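Local structure of chlamydomonas reinhardtii THB1 (6CII) at residues 99-103 with 104-108. The protein binds one heme as a group I truncated hemoglobin, here with cyanide in the heme pocket, and probably binds oxygen. Residues are numbered along the deposited sequence; the frame is centred on the assembly and turned at random.
Sequences STLQE and LGVAQ
Gly-105 and Val-106 finish helix 87-103 by turning their backbone amides back onto Gln-102 and Leu-101 of its last turn, a worked example of how a chain leaves a helix and still binds carbonyls of that turn. Leu-104 N makes the last regular helical bond, 3.0 Å to Thr-100 O. Beyond it the spacing changes: Val-106 N reaches five residues back to Leu-101 O at 3.1 Å and is the straightest of the three bonds, with an N-H...O angle of 161°. Gly-105 N meets Gln-102 O at 3.0 Å from above the carbonyl plane, off the lone pairs. That same oxygen also accepts a hydrogen from a water, which joins Val-106 O only through a weak bond.

Leu-104 lies alongside Thr-100, with CD1 3.8 Å from Thr-100 CG2, while its CG rests 3.2 Å from Thr-100 O. With CG2 anti to the backbone N (chi1 -66° for OG1), Thr-100 offers its methyl to the leucine and leaves the hydroxyl to bond His-96 O. Replacing Leu-104 by an alanine would probably leave the Thr-100 methyl without this neighbour and open a gap toward Lys-22 of helix 16-33. Next to this pair, Val-106 slants across Leu-101, its CG2 4.0 Å from Leu-101 CD2; the leucine also packs on Ala-114 and Met-115 of helix 108-126.

Gly-105 makes the reversal possible: its phi is positive (86°), where a CB would press against the preceding carbonyl oxygen. The six-to-one bond (Val-106 N to Leu-101 O), the five-to-two bond (Gly-105 N to Gln-102 O) and the apolar contact between Leu-101 and Val-106 are those of a Schellman motif, here in the link between the last two helices of this truncated globin, with Ala-107 as the N-cap of helix 108-126.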
ATOM      1  N   SER A  99       4.937 -10.081  -0.719  1.00 13.83           N
ATOM      2  CA  SER A  99       6.300 -10.580  -0.519  1.00 11.81           C
ATOM      3  C   SER A  99       7.017  -9.834   0.597  1.00 11.42           C
ATOM      4  O   SER A  99       7.795 -10.430   1.352  1.00 10.76           O
ATOM      5  CB  SER A  99       7.092 -10.457  -1.822  1.00 13.33           C
ATOM      6  OG  SER A  99       6.625 -11.409  -2.773  1.00 21.00           O
ATOM      7  N   THR A 100       6.788  -8.517   0.697  1.00  9.61           N
ATOM      8  CA  THR A 100       7.377  -7.738   1.785  1.00  7.48           C
ATOM      9  C   THR A 100       6.885  -8.224   3.137  1.00  8.84           C
ATOM     10  O   THR A 100       7.674  -8.388   4.082  1.00 11.92           O
ATOM     11  CB  THR A 100       7.026  -6.264   1.610  1.00 14.05           C
ATOM     12  OG1 THR A 100       7.650  -5.758   0.422  1.00 11.51           O
ATOM     13  CG2 THR A 100       7.436  -5.460   2.840  1.00 12.20           C
ATOM     14  N   LEU A 101       5.564  -8.402   3.266  1.00  9.89           N
ATOM     15  CA  LEU A 101       5.021  -8.830   4.550  1.00 11.18           C
ATOM     16  C   LEU A 101       5.531 -10.217   4.910  1.00 12.72           C
ATOM     17  O   LEU A 101       5.824 -10.498   6.079  1.00 13.13           O
ATOM     18  CB  LEU A 101       3.502  -8.805   4.486  1.00  8.63           C
ATOM     19  CG  LEU A 101       2.887  -7.415   4.361  1.00 12.37           C
ATOM     20  CD1 LEU A 101       1.353  -7.563   4.258  1.00 10.66           C
ATOM     21  CD2 LEU A 101       3.286  -6.506   5.512  1.00 16.19           C
ATOM     22  N   GLN A 102       5.688 -11.076   3.900  1.00 10.23           N
ATOM     23  CA  GLN A 102       6.220 -12.412   4.128  1.00 13.91           C
ATOM     24  C   GLN A 102       7.648 -12.341   4.644  1.00 17.25           C
ATOM     25  O   GLN A 102       8.004 -12.996   5.630  1.00 16.67           O
ATOM     26  CB  GLN A 102       6.154 -13.214   2.824  1.00 13.84           C
ATOM     27  CG  GLN A 102       6.772 -14.598   2.924  1.00 15.29           C
ATOM     28  CD  GLN A 102       6.024 -15.526   3.869  1.00 30.66           C
ATOM     29  OE1 GLN A 102       4.829 -15.351   4.127  1.00 30.54           O
ATOM     30  NE2 GLN A 102       6.731 -16.523   4.395  1.00 29.54           N
ATOM     31  N   GLU A 103       8.475 -11.523   3.998  1.00 14.18           N
ATOM     32  CA  GLU A 103       9.875 -11.418   4.398  1.00 14.68           C
ATOM     33  C   GLU A 103      10.011 -10.873   5.805  1.00 17.76           C
ATOM     34  O   GLU A 103      10.921 -11.275   6.548  1.00 19.15           O
ATOM     35  CB  GLU A 103      10.637 -10.514   3.436  1.00 16.49           C
ATOM     36  CG  GLU A 103      12.122 -10.743   3.530  1.00 25.36           C
ATOM     37  CD  GLU A 103      12.891  -9.699   2.785  1.00 29.88           C
ATOM     38  OE1 GLU A 103      12.281  -8.660   2.484  1.00 26.07           O
ATOM     39  OE2 GLU A 103      14.084  -9.926   2.501  1.00 24.63           O
ATOM     40  N   LEU A 104       9.118  -9.976   6.195  1.00 12.10           N
ATOM     41  CA  LEU A 104       9.176  -9.387   7.516  1.00 14.56           C
ATOM     42  C   LEU A 104       8.575 -10.279   8.585  1.00 15.36           C
ATOM     43  O   LEU A 104       8.556  -9.884   9.754  1.00 19.37           O
ATOM     44  CB  LEU A 104       8.490  -8.025   7.484  1.00 19.49           C
ATOM     45  CG  LEU A 104       9.243  -7.071   6.534  1.00 20.16           C
ATOM     46  CD1 LEU A 104       8.548  -5.713   6.440  1.00 22.57           C
ATOM     47  CD2 LEU A 104      10.732  -6.926   6.925  1.00 21.16           C
ATOM     48  N   GLY A 105       8.079 -11.451   8.222  1.00 15.05           N
ATOM     49  CA  GLY A 105       7.647 -12.412   9.209  1.00 20.45           C
ATOM     50  C   GLY A 105       6.233 -12.226   9.692  1.00 21.34           C
ATOM     51  O   GLY A 105       5.897 -12.714  10.774  1.00 20.00           O
ATOM     52  N   VAL A 106       5.396 -11.512   8.941  1.00 13.95           N
ATOM     53  CA  VAL A 106       4.008 -11.324   9.350  1.00 11.83           C
ATOM     54  C   VAL A 106       3.302 -12.669   9.333  1.00 13.73           C
ATOM     55  O   VAL A 106       3.428 -13.427   8.373  1.00 15.02           O
ATOM     56  CB  VAL A 106       3.322 -10.305   8.428  1.00 13.64           C
ATOM     57  CG1 VAL A 106       1.867 -10.163   8.814  1.00 12.56           C
ATOM     58  CG2 VAL A 106       4.015  -8.945   8.547  1.00 16.68           C
ATOM     59  N   ALA A 107       2.560 -12.975  10.395  1.00 14.49           N
ATOM     60  CA  ALA A 107       1.862 -14.254  10.464  1.00 18.18           C
ATOM     61  C   ALA A 107       0.920 -14.433   9.275  1.00 18.69           C
ATOM     62  O   ALA A 107       0.300 -13.477   8.802  1.00 13.87           O
ATOM     63  CB  ALA A 107       1.084 -14.359  11.765  1.00 16.50           C
ATOM     64  N   GLN A 108       0.823 -15.672   8.786  1.00 15.01           N
ATOM     65  CA  GLN A 108       0.077 -15.934   7.562  1.00 17.58           C
ATOM     66  C   GLN A 108      -1.356 -15.410   7.627  1.00 12.93           C
ATOM     67  O   GLN A 108      -1.865 -14.854   6.642  1.00 13.60           O
ATOM     68  CB  GLN A 108       0.096 -17.434   7.265  1.00 22.34           C
ATOM     69  CG  GLN A 108      -0.777 -17.847   6.111  1.00 25.03           C
ATOM     70  CD  GLN A 108      -0.222 -17.436   4.754  1.00 54.32           C
ATOM     71  OE1 GLN A 108       0.983 -17.195   4.607  1.00 55.36           O
ATOM     72  NE2 GLN A 108      -1.105 -17.353   3.750  1.00 43.69           N
TER
HETATM   73  O   HOH W   1       6.263 -14.677   7.205  1.00 40.05           O